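PDB 3C2B: transcriptional regulator, TetR family from Agrobacterium tumefaciens, which probably binds DNA at regulatory sites through a helix-turn-helix domain and acts as a dimeric transcription factor of the TetR family. Local coordinates for residues V95-L100 and G170-D175; G154-D159 and A200-Y205; L100-A105 and K188-R193; N18-Q23 and R43-S48; A80-S85 and G150-Y155. One frame throughout, in Å; residues are numbered along the deposited sequence.

Contact 1: V95-L100 and G170-D175; sequences VFAHDL and GLIVSD
In the all-helical C-terminal domain of this TetR-family regulator, Ile172 near the end of helix 161-173 packs against one side of helix 86-104, where Phe96, Ala97 and Leu100 meet it. The backbones come close, with the CA atoms of Ala97 and Ile172 6.2 Å apart, a spacing allowed by the small alanine. Ile172 touches with both branches. Ile172 CG2 lies 3.6 Å from Ala97 O, whereas Ile172 CD1 ends 3.7 Å from Ala97 CB. That same methyl reaches the edge of the Phe96 ring, near the ring plane (Ile172 CD1 to Phe96 CE2, 4.0 Å). All five touching residues are buried, and the contact is wholly apolar in its side chains. Leu171 O and Ile172 O accept hydrogen bonds from Arg166 of the second subunit, which places the end of helix 161-173 at the dimer interface. With CG anti to the backbone N (chi1 177°), Leu100 directs CD2 at Val173 CG2, 3.8 Å away.

Contact 2: G154-D159 and A200-Y205; sequences GYLRFD and AFLTLY
Tyr205 O, the last carbonyl of helix 190-205, accepts the N-H of Arg157 at 2.8 Å (N to O), with an N-H...O angle of 162° and the donor in the carbonyl plane. The same oxygen receives a CA-H...O contact from Leu156 CA at 3.1 Å, so two consecutive residues of the loop grip it. Both Leu156 methyls lie near Phe201 CE2 (Leu156 CD1 at 4.0 Å), and Leu156 CD2 also meets Leu202 CD2 at 3.8 Å. Arg157 O lies in the plane of the Tyr205 ring at its edge, 3.4 Å from CD1. Phe158 CB approaches that same Tyr205 CD1 at 3.6 Å. The phenol oxygen of Tyr205 is hydrogen-bonded to Ser167 OG, which ties the ring to helix 161-173. The loop 154-159, leaving helix 137-152 through a Schellman motif at Gly154, thus crosses the C-terminal end of helix 190-205, with Phe158 touching Ile147 of helix 137-152 and Ala164 of helix 161-173.

Contact 3: L100-A105 and K188-R193; sequences LLDVLA and KDFSAR
Leu101 CB sits over one face of the Phe190 ring, 3.8 Å from its centroid and 11° off the ring normal, a well-centred CH-pi contact. At the edge of that ring, near its plane, lies Ala105 CB, 3.9 Å from Phe190 CE2. Leu101 and Ala105, four residues apart, thus offer a methylene and a methyl to a single aromatic side chain. Phe190 CG stands anti to its carbonyl carbon (chi1 -70°), carrying the ring across to the other helix. Asp102 meets the ring more loosely, OD1 to Phe190 CD2 at 4.1 Å, its carboxylate plane turned 87° from the ring plane. Further along helix 190-205, the aliphatic part of Arg193 lies against the leucine, with CG 3.7 Å from Leu101 CD1. Two bends in the Arg193 chain turn its guanidinium from Leu101 toward a salt bridge with Glu163 of the second subunit. In the next shell, Leu101 rests on Ile172 and Leu176, while Phe190 also touches His98. Asp102 OD1 and Lys188 NZ remain 5.8 Å apart, so any attraction is at most diffuse. The contact is thus carried by dispersion and CH-pi packing, and the arginine divides its roles, methylenes serving the helix pair and charge the dimer.

Contact 4: N18-Q23 and R43-S48; sequences NAVLDQ and RAANCS
The flat group here is the Gln23 amide, which comes up beside the end of helix 38-45, with NE2 4.1 Å from Ala44 CB and CD likewise 4.1 Å from Ala44 O. These are loose approaches, and Gln23 NE2 to Ala44 O, also 4.1 Å, is too long for a hydrogen bond. Nearer to the backbone, the aliphatic stem of Gln23 does the touching: CG lies 3.8 Å from Ala45 CB and also 3.8 Å from Ala44 O. The bend at chi2 (-40°) folds the amide back beside Ala44 instead of extending it past the helix. One turn earlier, Val20 CG2 meets Ala45 CB at 4.0 Å, so the alanine methyl packs against both Val20 and Gln23. The same valine methyl makes a distant contact with Cys47 SG at 4.5 Å. Small side chains let the backbones approach, Val20 CA and Ala45 CA being 5.5 Å apart. Helix 15-31 is thereby set against helix 38-45 and the turn of the predicted helix-turn-helix motif, whose next helix begins after Ser48, with Ser48 OG bonded to Glu50 N. Trp55 and Leu41 extend the packing around Val20, and Arg16 NH1 takes up Ala45 O in a hydrogen bond. Chemically, the side-chain interface is mainly aliphatic: methyls and methylenes join the two helices, while Arg16 adds a polar tie at the end of helix 38-45.

Contact 5: A80-S85 and G150-Y155; sequences AGDRVS and GRRSGY
Hydrogen bonding joins the loop 80-85 to the end of helix 137-152 through Ser153 OG, which accepts the N-H of Val84 at 3.2 Å (N to OG) with an almost straight N-H...O angle of 175°. With OG anti to its carbonyl carbon (chi1 -64°), the hydroxyl is also bonded to Ala149 O, one turn back, consistent with OG being held facing the loop. Among charged groups, Asp82 lies over one face of the Arg152 guanidinium, offset toward its rim, planes 24° apart; Arg152 NH1 is modelled implausibly close to Asp82 O, so the detail of this stack is doubtful. Asp82 OD2 is 4.2 Å from Arg152 NE with no N-H pointing at it, so any attraction is probably electrostatic, not a salt bridge; Glu148 is a second, weak partner. The guanidinium of Arg83 lays a face over Ser153 CA, with its NE 3.6 Å from Ser153 OG. Among the aromatic contacts, Val84 O lies in the plane of the Tyr155 ring at its edge, 3.1 Å from CE2, and Ser153 O stands over the centre of one ring face. The Tyr155 hydroxyl is bonded to Glu213 OE1, and Lys209 makes a cation-pi contact with the ring. The loop before helix 86-104 thus lies across the Schellman end of helix 137-152, and Tyr155 packs between Ala86 and Leu89 of helix 86-104 and Val210 of helix 208-214.

In the fold
Four of the contacts gather in the C-terminal helical bundle, while contact 4 stands apart in the predicted DNA-binding region, its centre about 34 Å from that of contact 1 and about 48 Å from that of contact 2. Contacts 1 and 3 are neighbours, centres about 7 Å apart, sharing Leu100 and helix 86-104; Ile172 CG2 touches Leu101 CG at 3.6 Å. Contacts 2 and 5 share Gly154 and Tyr155, with centres about 12 Å apart, so the exit from helix 137-152 serves both. Leu171 CD1 meets Ala200 CB at 3.8 Å, connecting contacts 1 and 2. Contacts 1, 2 and 3 also reach the second subunit, relating this packing to dimerisation.

Contact 1: V95-L100 and G170-D175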
# COMPACT_ATOMS: atom_id res chain seq x y z
N VAL A 95 -10.60 -16.19 -8.46
CA VAL A 95 -9.69 -17.01 -7.66
C VAL A 95 -8.33 -16.29 -7.52
O VAL A 95 -7.78 -16.20 -6.43
CB VAL A 95 -9.56 -18.46 -8.22
CG1 VAL A 95 -8.46 -19.25 -7.46
CG2 VAL A 95 -10.93 -19.19 -8.16
N PHE A 96 -7.86 -15.73 -8.63
CA PHE A 96 -6.68 -14.91 -8.57
C PHE A 96 -6.79 -13.78 -7.49
O PHE A 96 -5.93 -13.63 -6.61
CB PHE A 96 -6.36 -14.30 -9.93
CG PHE A 96 -5.24 -13.35 -9.85
CD1 PHE A 96 -3.91 -13.83 -9.88
CD2 PHE A 96 -5.48 -11.99 -9.62
CE1 PHE A 96 -2.83 -12.96 -9.73
CE2 PHE A 96 -4.38 -11.09 -9.45
CZ PHE A 96 -3.05 -11.60 -9.50
N ALA A 97 -7.84 -12.97 -7.60
CA ALA A 97 -7.97 -11.80 -6.70
C ALA A 97 -7.93 -12.21 -5.23
O ALA A 97 -7.25 -11.57 -4.42
CB ALA A 97 -9.24 -11.03 -7.03
N HIS A 98 -8.63 -13.30 -4.89
CA HIS A 98 -8.70 -13.82 -3.54
C HIS A 98 -7.33 -14.37 -3.09
O HIS A 98 -6.88 -14.08 -1.97
CB HIS A 98 -9.80 -14.93 -3.53
CG HIS A 98 -10.28 -15.35 -2.17
ND1 HIS A 98 -11.49 -15.99 -1.98
CD2 HIS A 98 -9.69 -15.30 -0.94
CE1 HIS A 98 -11.64 -16.30 -0.70
NE2 HIS A 98 -10.57 -15.87 -0.04
N ASP A 99 -6.67 -15.16 -3.96
CA ASP A 99 -5.27 -15.56 -3.76
C ASP A 99 -4.33 -14.35 -3.51
O ASP A 99 -3.50 -14.38 -2.62
CB ASP A 99 -4.76 -16.33 -4.97
CG ASP A 99 -5.40 -17.69 -5.14
OD1 ASP A 99 -6.08 -18.18 -4.21
OD2 ASP A 99 -5.18 -18.29 -6.21
N LEU A 100 -4.44 -13.31 -4.30
CA LEU A 100 -3.63 -12.07 -4.08
C LEU A 100 -3.81 -11.49 -2.65
O LEU A 100 -2.83 -11.27 -1.92
CB LEU A 100 -3.93 -11.00 -5.14
CG LEU A 100 -3.17 -9.64 -4.95
CD1 LEU A 100 -1.63 -9.82 -4.83
CD2 LEU A 100 -3.48 -8.66 -6.12
N GLY A 170 -5.02 -2.54 -8.29
CA GLY A 170 -5.50 -1.44 -7.42
C GLY A 170 -6.96 -1.67 -7.02
O GLY A 170 -7.37 -1.40 -5.88
N LEU A 171 -7.75 -2.18 -7.95
CA LEU A 171 -9.15 -2.55 -7.66
C LEU A 171 -9.30 -3.66 -6.62
O LEU A 171 -10.20 -3.61 -5.78
CB LEU A 171 -9.94 -2.92 -8.93
CG LEU A 171 -10.18 -1.78 -9.96
CD1 LEU A 171 -10.72 -2.37 -11.28
CD2 LEU A 171 -11.19 -0.70 -9.44
N ILE A 172 -8.48 -4.70 -6.70
CA ILE A 172 -8.53 -5.75 -5.68
C ILE A 172 -8.09 -5.23 -4.29
O ILE A 172 -8.79 -5.42 -3.30
CB ILE A 172 -7.63 -6.94 -6.11
CG1 ILE A 172 -8.12 -7.51 -7.47
CG2 ILE A 172 -7.57 -7.99 -5.00
CD1 ILE A 172 -7.02 -8.35 -8.14
N VAL A 173 -6.94 -4.55 -4.25
CA VAL A 173 -6.19 -4.30 -3.03
C VAL A 173 -6.47 -2.87 -2.45
O VAL A 173 -6.43 -2.67 -1.25
CB VAL A 173 -4.65 -4.45 -3.30
CG1 VAL A 173 -3.80 -4.11 -2.02
CG2 VAL A 173 -4.32 -5.88 -3.72
N SER A 174 -6.75 -1.90 -3.33
CA SER A 174 -6.74 -0.47 -2.92
C SER A 174 -5.64 -0.19 -1.89
O SER A 174 -4.48 -0.55 -2.10
CB SER A 174 -8.14 -0.07 -2.45
OG SER A 174 -8.19 1.28 -2.10
N ASP A 175 -5.96 0.40 -0.74
CA ASP A 175 -4.90 0.67 0.25
C ASP A 175 -4.76 -0.46 1.29
O ASP A 175 -4.13 -0.28 2.30
CB ASP A 175 -5.14 2.02 0.96
CG ASP A 175 -6.45 2.02 1.73
OD1 ASP A 175 -7.36 1.21 1.42
OD2 ASP A 175 -6.58 2.84 2.63

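Contact 2: G154-D159 and A200-Y205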
# COMPACT_ATOMS: atom_id res chain seq x y z
N GLY A 154 -10.76 -13.17 -27.03
CA GLY A 154 -11.66 -12.13 -27.46
C GLY A 154 -12.48 -11.49 -26.35
O GLY A 154 -13.42 -10.73 -26.63
N TYR A 155 -12.14 -11.80 -25.09
CA TYR A 155 -12.97 -11.32 -23.94
C TYR A 155 -12.49 -10.01 -23.28
O TYR A 155 -13.26 -9.37 -22.59
CB TYR A 155 -13.12 -12.41 -22.87
CG TYR A 155 -13.77 -13.68 -23.35
CD1 TYR A 155 -15.06 -13.68 -23.93
CD2 TYR A 155 -13.10 -14.91 -23.22
CE1 TYR A 155 -15.64 -14.86 -24.37
CE2 TYR A 155 -13.68 -16.09 -23.65
CZ TYR A 155 -14.94 -16.06 -24.23
OH TYR A 155 -15.49 -17.25 -24.64
N LEU A 156 -11.23 -9.64 -23.50
CA LEU A 156 -10.63 -8.43 -22.93
C LEU A 156 -9.99 -7.57 -24.00
O LEU A 156 -9.33 -8.08 -24.91
CB LEU A 156 -9.53 -8.77 -21.91
CG LEU A 156 -9.92 -9.59 -20.71
CD1 LEU A 156 -8.65 -9.81 -19.89
CD2 LEU A 156 -11.00 -8.84 -19.91
N ARG A 157 -10.17 -6.26 -23.87
CA ARG A 157 -9.57 -5.33 -24.78
C ARG A 157 -8.81 -4.30 -23.95
O ARG A 157 -9.33 -3.81 -22.95
CB ARG A 157 -10.68 -4.68 -25.65
CG ARG A 157 -10.39 -3.27 -26.11
CD ARG A 157 -11.61 -2.53 -26.75
NE ARG A 157 -12.81 -2.36 -25.89
CZ ARG A 157 -12.85 -1.79 -24.68
NH1 ARG A 157 -11.75 -1.34 -24.06
NH2 ARG A 157 -14.03 -1.69 -24.05
N PHE A 158 -7.58 -3.98 -24.34
CA PHE A 158 -6.81 -2.92 -23.67
C PHE A 158 -5.68 -2.46 -24.58
O PHE A 158 -5.18 -3.23 -25.39
CB PHE A 158 -6.23 -3.38 -22.30
CG PHE A 158 -5.66 -4.79 -22.31
CD1 PHE A 158 -6.41 -5.84 -21.84
CD2 PHE A 158 -4.42 -5.05 -22.86
CE1 PHE A 158 -5.93 -7.14 -21.89
CE2 PHE A 158 -3.92 -6.34 -22.92
CZ PHE A 158 -4.68 -7.40 -22.43
N ASP A 159 -5.28 -1.19 -24.41
CA ASP A 159 -4.10 -0.62 -25.06
C ASP A 159 -2.79 -1.20 -24.53
O ASP A 159 -1.84 -1.41 -25.28
CB ASP A 159 -4.07 0.89 -24.87
CG ASP A 159 -5.19 1.59 -25.63
OD1 ASP A 159 -6.07 2.23 -25.00
OD2 ASP A 159 -5.19 1.48 -26.88
N ALA A 200 -15.74 -4.93 -11.63
CA ALA A 200 -15.12 -3.66 -12.04
C ALA A 200 -14.08 -3.85 -13.22
O ALA A 200 -14.13 -3.14 -14.22
CB ALA A 200 -14.47 -2.96 -10.81
N PHE A 201 -13.16 -4.77 -13.07
CA PHE A 201 -12.18 -5.10 -14.12
C PHE A 201 -12.83 -5.43 -15.48
O PHE A 201 -12.37 -4.98 -16.53
CB PHE A 201 -11.29 -6.26 -13.66
CG PHE A 201 -10.18 -6.60 -14.64
CD1 PHE A 201 -9.13 -5.72 -14.87
CD2 PHE A 201 -10.22 -7.78 -15.36
CE1 PHE A 201 -8.11 -6.05 -15.79
CE2 PHE A 201 -9.21 -8.09 -16.29
CZ PHE A 201 -8.16 -7.23 -16.50
N LEU A 202 -13.94 -6.15 -15.45
CA LEU A 202 -14.65 -6.56 -16.67
C LEU A 202 -15.45 -5.42 -17.30
O LEU A 202 -15.60 -5.35 -18.52
CB LEU A 202 -15.52 -7.80 -16.38
CG LEU A 202 -14.73 -9.11 -16.12
CD1 LEU A 202 -15.66 -10.32 -15.94
CD2 LEU A 202 -13.71 -9.42 -17.25
N THR A 203 -15.96 -4.52 -16.46
CA THR A 203 -16.52 -3.27 -16.93
C THR A 203 -15.48 -2.45 -17.69
O THR A 203 -15.75 -1.93 -18.76
CB THR A 203 -17.11 -2.46 -15.78
OG1 THR A 203 -18.12 -3.26 -15.14
CG2 THR A 203 -17.75 -1.17 -16.28
N LEU A 204 -14.27 -2.38 -17.16
CA LEU A 204 -13.22 -1.55 -17.76
C LEU A 204 -12.68 -2.14 -19.05
O LEU A 204 -12.55 -1.46 -20.04
CB LEU A 204 -12.08 -1.41 -16.75
CG LEU A 204 -11.79 -0.12 -15.97
CD1 LEU A 204 -12.92 0.88 -15.91
CD2 LEU A 204 -11.22 -0.39 -14.60
N TYR A 205 -12.37 -3.43 -19.04
CA TYR A 205 -11.66 -4.07 -20.13
C TYR A 205 -12.43 -5.21 -20.79
O TYR A 205 -11.89 -5.87 -21.65
CB TYR A 205 -10.31 -4.63 -19.64
CG TYR A 205 -9.45 -3.58 -19.02
CD1 TYR A 205 -8.77 -2.66 -19.81
CD2 TYR A 205 -9.37 -3.45 -17.64
CE1 TYR A 205 -7.98 -1.63 -19.22
CE2 TYR A 205 -8.62 -2.43 -17.06
CZ TYR A 205 -7.92 -1.54 -17.84
OH TYR A 205 -7.14 -0.57 -17.25

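Contact 3: L100-A105 and K188-R193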
# COMPACT_ATOMS: atom_id res chain seq x y z
N LEU A 100 -4.44 -13.31 -4.30
CA LEU A 100 -3.63 -12.07 -4.08
C LEU A 100 -3.81 -11.49 -2.65
O LEU A 100 -2.83 -11.27 -1.92
CB LEU A 100 -3.93 -11.00 -5.14
CG LEU A 100 -3.17 -9.64 -4.95
CD1 LEU A 100 -1.63 -9.82 -4.83
CD2 LEU A 100 -3.48 -8.66 -6.12
N LEU A 101 -5.07 -11.29 -2.27
CA LEU A 101 -5.40 -10.74 -0.97
C LEU A 101 -4.80 -11.60 0.16
O LEU A 101 -4.18 -11.10 1.10
CB LEU A 101 -6.92 -10.64 -0.86
CG LEU A 101 -7.46 -9.48 -1.70
CD1 LEU A 101 -8.98 -9.67 -1.95
CD2 LEU A 101 -7.08 -8.04 -1.14
N ASP A 102 -5.00 -12.91 0.01
CA ASP A 102 -4.52 -13.89 0.92
C ASP A 102 -3.00 -13.89 0.99
O ASP A 102 -2.44 -13.97 2.06
CB ASP A 102 -5.03 -15.23 0.43
CG ASP A 102 -5.35 -16.14 1.52
OD1 ASP A 102 -6.31 -15.85 2.27
OD2 ASP A 102 -4.66 -17.14 1.61
N VAL A 103 -2.31 -13.82 -0.13
CA VAL A 103 -0.82 -13.70 -0.12
C VAL A 103 -0.43 -12.38 0.62
O VAL A 103 0.44 -12.37 1.49
CB VAL A 103 -0.25 -13.71 -1.56
CG1 VAL A 103 1.12 -13.02 -1.64
CG2 VAL A 103 -0.15 -15.15 -2.16
N LEU A 104 -1.05 -11.26 0.29
CA LEU A 104 -0.66 -10.00 0.99
C LEU A 104 -0.87 -10.02 2.50
O LEU A 104 -0.06 -9.47 3.26
CB LEU A 104 -1.35 -8.80 0.39
CG LEU A 104 -1.05 -8.64 -1.12
CD1 LEU A 104 -1.92 -7.52 -1.79
CD2 LEU A 104 0.51 -8.45 -1.38
N ALA A 105 -1.97 -10.66 2.92
CA ALA A 105 -2.40 -10.76 4.32
C ALA A 105 -1.59 -11.78 5.13
O ALA A 105 -1.79 -11.89 6.33
CB ALA A 105 -3.90 -11.11 4.37
N LYS A 188 -12.68 -10.11 7.13
CA LYS A 188 -12.78 -11.45 6.60
C LYS A 188 -13.82 -11.47 5.47
O LYS A 188 -14.86 -12.10 5.60
CB LYS A 188 -13.12 -12.46 7.73
CG LYS A 188 -11.90 -13.05 8.47
CD LYS A 188 -11.48 -14.44 7.90
CE LYS A 188 -9.95 -14.50 7.63
NZ LYS A 188 -9.47 -15.85 7.18
N ASP A 189 -13.54 -10.76 4.38
CA ASP A 189 -14.47 -10.77 3.24
C ASP A 189 -13.72 -10.76 1.90
O ASP A 189 -14.13 -10.09 0.95
CB ASP A 189 -15.49 -9.62 3.34
CG ASP A 189 -14.90 -8.24 2.97
OD1 ASP A 189 -13.68 -7.98 3.22
OD2 ASP A 189 -15.67 -7.43 2.40
N PHE A 190 -12.64 -11.55 1.81
CA PHE A 190 -11.84 -11.60 0.60
C PHE A 190 -12.64 -12.08 -0.59
O PHE A 190 -12.43 -11.63 -1.71
CB PHE A 190 -10.55 -12.39 0.78
CG PHE A 190 -9.53 -11.70 1.67
CD1 PHE A 190 -9.68 -10.36 2.03
CD2 PHE A 190 -8.41 -12.38 2.13
CE1 PHE A 190 -8.73 -9.68 2.83
CE2 PHE A 190 -7.44 -11.71 2.94
CZ PHE A 190 -7.62 -10.34 3.28
N SER A 191 -13.54 -13.02 -0.34
CA SER A 191 -14.40 -13.55 -1.36
C SER A 191 -15.24 -12.48 -2.02
O SER A 191 -15.35 -12.43 -3.25
CB SER A 191 -15.35 -14.55 -0.72
OG SER A 191 -15.53 -15.59 -1.62
N ALA A 192 -15.90 -11.66 -1.20
CA ALA A 192 -16.76 -10.58 -1.71
C ALA A 192 -15.91 -9.53 -2.41
O ALA A 192 -16.28 -9.00 -3.45
CB ALA A 192 -17.57 -9.94 -0.58
N ARG A 193 -14.74 -9.23 -1.86
CA ARG A 193 -13.85 -8.26 -2.47
C ARG A 193 -13.38 -8.69 -3.84
O ARG A 193 -13.35 -7.88 -4.77
CB ARG A 193 -12.66 -7.94 -1.54
CG ARG A 193 -11.60 -7.01 -2.17
CD ARG A 193 -12.28 -5.75 -2.83
NE ARG A 193 -13.09 -5.05 -1.82
CZ ARG A 193 -14.09 -4.20 -2.08
NH1 ARG A 193 -14.74 -3.64 -1.07
NH2 ARG A 193 -14.44 -3.91 -3.33

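Contact 4: N18-Q23 and R43-S48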
# COMPACT_ATOMS: atom_id res chain seq x y z
N ASN A 18 18.20 -23.77 7.04
CA ASN A 18 16.75 -23.62 6.97
C ASN A 18 16.06 -23.55 8.35
O ASN A 18 15.31 -22.59 8.61
CB ASN A 18 16.14 -24.71 6.08
CG ASN A 18 16.61 -24.61 4.63
OD1 ASN A 18 17.15 -23.59 4.20
ND2 ASN A 18 16.42 -25.68 3.87
N ALA A 19 16.31 -24.52 9.23
CA ALA A 19 15.76 -24.49 10.58
C ALA A 19 16.01 -23.14 11.27
O ALA A 19 15.12 -22.61 11.95
CB ALA A 19 16.33 -25.61 11.41
N VAL A 20 17.22 -22.59 11.08
CA VAL A 20 17.63 -21.31 11.65
C VAL A 20 16.82 -20.12 11.07
O VAL A 20 16.31 -19.26 11.80
CB VAL A 20 19.17 -21.08 11.46
CG1 VAL A 20 19.56 -19.60 11.61
CG2 VAL A 20 19.99 -21.97 12.43
N LEU A 21 16.72 -20.10 9.75
CA LEU A 21 15.95 -19.10 9.05
C LEU A 21 14.47 -19.13 9.44
O LEU A 21 13.82 -18.07 9.50
CB LEU A 21 16.17 -19.23 7.54
CG LEU A 21 17.56 -18.79 7.04
CD1 LEU A 21 17.80 -19.19 5.59
CD2 LEU A 21 17.84 -17.28 7.26
N ASP A 22 13.93 -20.32 9.72
CA ASP A 22 12.59 -20.46 10.29
C ASP A 22 12.42 -19.77 11.65
O ASP A 22 11.38 -19.20 11.94
CB ASP A 22 12.16 -21.92 10.39
CG ASP A 22 11.49 -22.44 9.11
OD1 ASP A 22 11.00 -21.65 8.27
OD2 ASP A 22 11.46 -23.69 8.97
N GLN A 23 13.46 -19.83 12.49
CA GLN A 23 13.44 -19.11 13.76
C GLN A 23 13.46 -17.60 13.56
O GLN A 23 12.80 -16.84 14.30
CB GLN A 23 14.61 -19.53 14.65
CG GLN A 23 14.43 -20.88 15.36
CD GLN A 23 13.01 -21.10 15.87
OE1 GLN A 23 12.41 -22.15 15.60
NE2 GLN A 23 12.46 -20.13 16.60
N ARG A 43 19.81 -17.17 20.62
CA ARG A 43 18.99 -17.77 21.68
C ARG A 43 17.90 -18.67 21.10
O ARG A 43 17.80 -19.83 21.51
CB ARG A 43 18.32 -16.70 22.56
CG ARG A 43 19.22 -15.88 23.51
CD ARG A 43 18.40 -14.68 24.08
NE ARG A 43 19.19 -13.54 24.57
CZ ARG A 43 19.79 -13.46 25.76
NH1 ARG A 43 19.73 -14.47 26.63
NH2 ARG A 43 20.46 -12.36 26.10
N ALA A 44 17.10 -18.13 20.16
CA ALA A 44 16.00 -18.86 19.52
C ALA A 44 16.40 -20.15 18.76
O ALA A 44 15.73 -21.19 18.89
CB ALA A 44 15.23 -17.91 18.60
N ALA A 45 17.51 -20.10 18.02
CA ALA A 45 17.92 -21.21 17.14
C ALA A 45 19.12 -22.04 17.61
O ALA A 45 19.59 -22.92 16.87
CB ALA A 45 18.16 -20.70 15.72
N ASN A 46 19.64 -21.77 18.81
CA ASN A 46 20.79 -22.51 19.34
C ASN A 46 22.05 -22.43 18.47
O ASN A 46 22.74 -23.43 18.26
CB ASN A 46 20.43 -23.98 19.57
CG ASN A 46 19.37 -24.16 20.62
OD1 ASN A 46 19.30 -23.39 21.58
ND2 ASN A 46 18.54 -25.18 20.44
N CYS A 47 22.33 -21.24 17.95
CA CYS A 47 23.54 -21.07 17.15
C CYS A 47 24.47 -19.96 17.70
O CYS A 47 24.12 -19.23 18.65
CB CYS A 47 23.23 -20.91 15.65
SG CYS A 47 22.46 -19.39 15.13
N SER A 48 25.66 -19.88 17.11
CA SER A 48 26.64 -18.89 17.49
C SER A 48 26.33 -17.59 16.77
O SER A 48 25.63 -17.57 15.75
CB SER A 48 28.05 -19.40 17.17
OG SER A 48 29.05 -18.47 17.55

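Contact 5: A80-S85 and G150-Y155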
# COMPACT_ATOMS: atom_id res chain seq x y z
N ALA A 80 -1.42 -20.44 -16.94
CA ALA A 80 -2.72 -20.09 -17.52
C ALA A 80 -2.85 -20.69 -18.92
O ALA A 80 -1.98 -20.50 -19.77
CB ALA A 80 -2.89 -18.58 -17.57
N GLY A 81 -3.94 -21.43 -19.13
CA GLY A 81 -4.15 -22.16 -20.38
C GLY A 81 -4.29 -21.21 -21.56
O GLY A 81 -4.85 -20.13 -21.42
N ASP A 82 -3.76 -21.63 -22.71
CA ASP A 82 -3.79 -20.81 -23.93
C ASP A 82 -5.14 -20.12 -24.11
O ASP A 82 -5.19 -18.91 -24.32
CB ASP A 82 -3.43 -21.67 -25.15
CG ASP A 82 -2.70 -20.88 -26.23
OD1 ASP A 82 -1.44 -20.92 -26.26
OD2 ASP A 82 -3.38 -20.24 -27.07
N ARG A 83 -6.24 -20.87 -24.00
CA ARG A 83 -7.57 -20.31 -24.24
C ARG A 83 -8.64 -20.69 -23.20
O ARG A 83 -8.59 -21.76 -22.60
CB ARG A 83 -8.02 -20.60 -25.66
CG ARG A 83 -7.30 -19.74 -26.70
CD ARG A 83 -8.07 -19.65 -28.01
NE ARG A 83 -9.47 -19.30 -27.76
CZ ARG A 83 -10.27 -18.63 -28.59
NH1 ARG A 83 -11.52 -18.39 -28.23
NH2 ARG A 83 -9.82 -18.19 -29.77
N VAL A 84 -9.60 -19.79 -23.01
CA VAL A 84 -10.63 -19.96 -21.97
C VAL A 84 -12.01 -19.55 -22.47
O VAL A 84 -12.12 -18.78 -23.42
CB VAL A 84 -10.32 -19.11 -20.68
CG1 VAL A 84 -9.16 -19.70 -19.88
CG2 VAL A 84 -10.03 -17.68 -21.04
N SER A 85 -13.04 -20.07 -21.82
CA SER A 85 -14.41 -19.58 -22.00
C SER A 85 -14.57 -18.37 -21.09
O SER A 85 -13.74 -18.15 -20.20
CB SER A 85 -15.41 -20.63 -21.56
OG SER A 85 -15.20 -20.97 -20.19
N GLY A 150 -7.46 -14.12 -21.53
CA GLY A 150 -8.66 -13.33 -21.76
C GLY A 150 -8.66 -12.50 -23.04
O GLY A 150 -9.64 -12.50 -23.80
N ARG A 151 -7.56 -11.80 -23.30
CA ARG A 151 -7.37 -11.08 -24.57
C ARG A 151 -7.44 -12.04 -25.78
O ARG A 151 -8.22 -11.82 -26.70
CB ARG A 151 -6.01 -10.37 -24.59
CG ARG A 151 -5.89 -9.26 -25.62
CD ARG A 151 -4.42 -8.94 -25.88
NE ARG A 151 -3.71 -10.15 -26.28
CZ ARG A 151 -3.80 -10.73 -27.48
NH1 ARG A 151 -4.57 -10.21 -28.44
NH2 ARG A 151 -3.14 -11.84 -27.72
N ARG A 152 -6.61 -13.09 -25.78
CA ARG A 152 -6.58 -14.06 -26.90
C ARG A 152 -7.97 -14.58 -27.26
O ARG A 152 -8.25 -14.88 -28.43
CB ARG A 152 -5.73 -15.27 -26.55
CG ARG A 152 -4.27 -15.04 -26.65
CD ARG A 152 -3.54 -16.36 -26.77
NE ARG A 152 -2.35 -16.35 -25.94
CZ ARG A 152 -2.32 -16.79 -24.67
NH1 ARG A 152 -3.40 -17.30 -24.10
NH2 ARG A 152 -1.19 -16.73 -23.98
N SER A 153 -8.82 -14.71 -26.24
CA SER A 153 -10.07 -15.39 -26.40
C SER A 153 -11.15 -14.42 -26.79
O SER A 153 -12.30 -14.80 -26.90
CB SER A 153 -10.43 -16.13 -25.12
OG SER A 153 -9.48 -17.15 -24.85
N GLY A 154 -10.76 -13.17 -27.03
CA GLY A 154 -11.66 -12.13 -27.46
C GLY A 154 -12.48 -11.49 -26.35
O GLY A 154 -13.42 -10.73 -26.63
N TYR A 155 -12.14 -11.80 -25.09
CA TYR A 155 -12.97 -11.32 -23.94
C TYR A 155 -12.49 -10.01 -23.28
O TYR A 155 -13.26 -9.37 -22.59
CB TYR A 155 -13.12 -12.41 -22.87
CG TYR A 155 -13.77 -13.68 -23.35
CD1 TYR A 155 -15.06 -13.68 -23.93
CD2 TYR A 155 -13.10 -14.91 -23.22
CE1 TYR A 155 -15.64 -14.86 -24.37
CE2 TYR A 155 -13.68 -16.09 -23.65
CZ TYR A 155 -14.94 -16.06 -24.23
OH TYR A 155 -15.49 -17.25 -24.64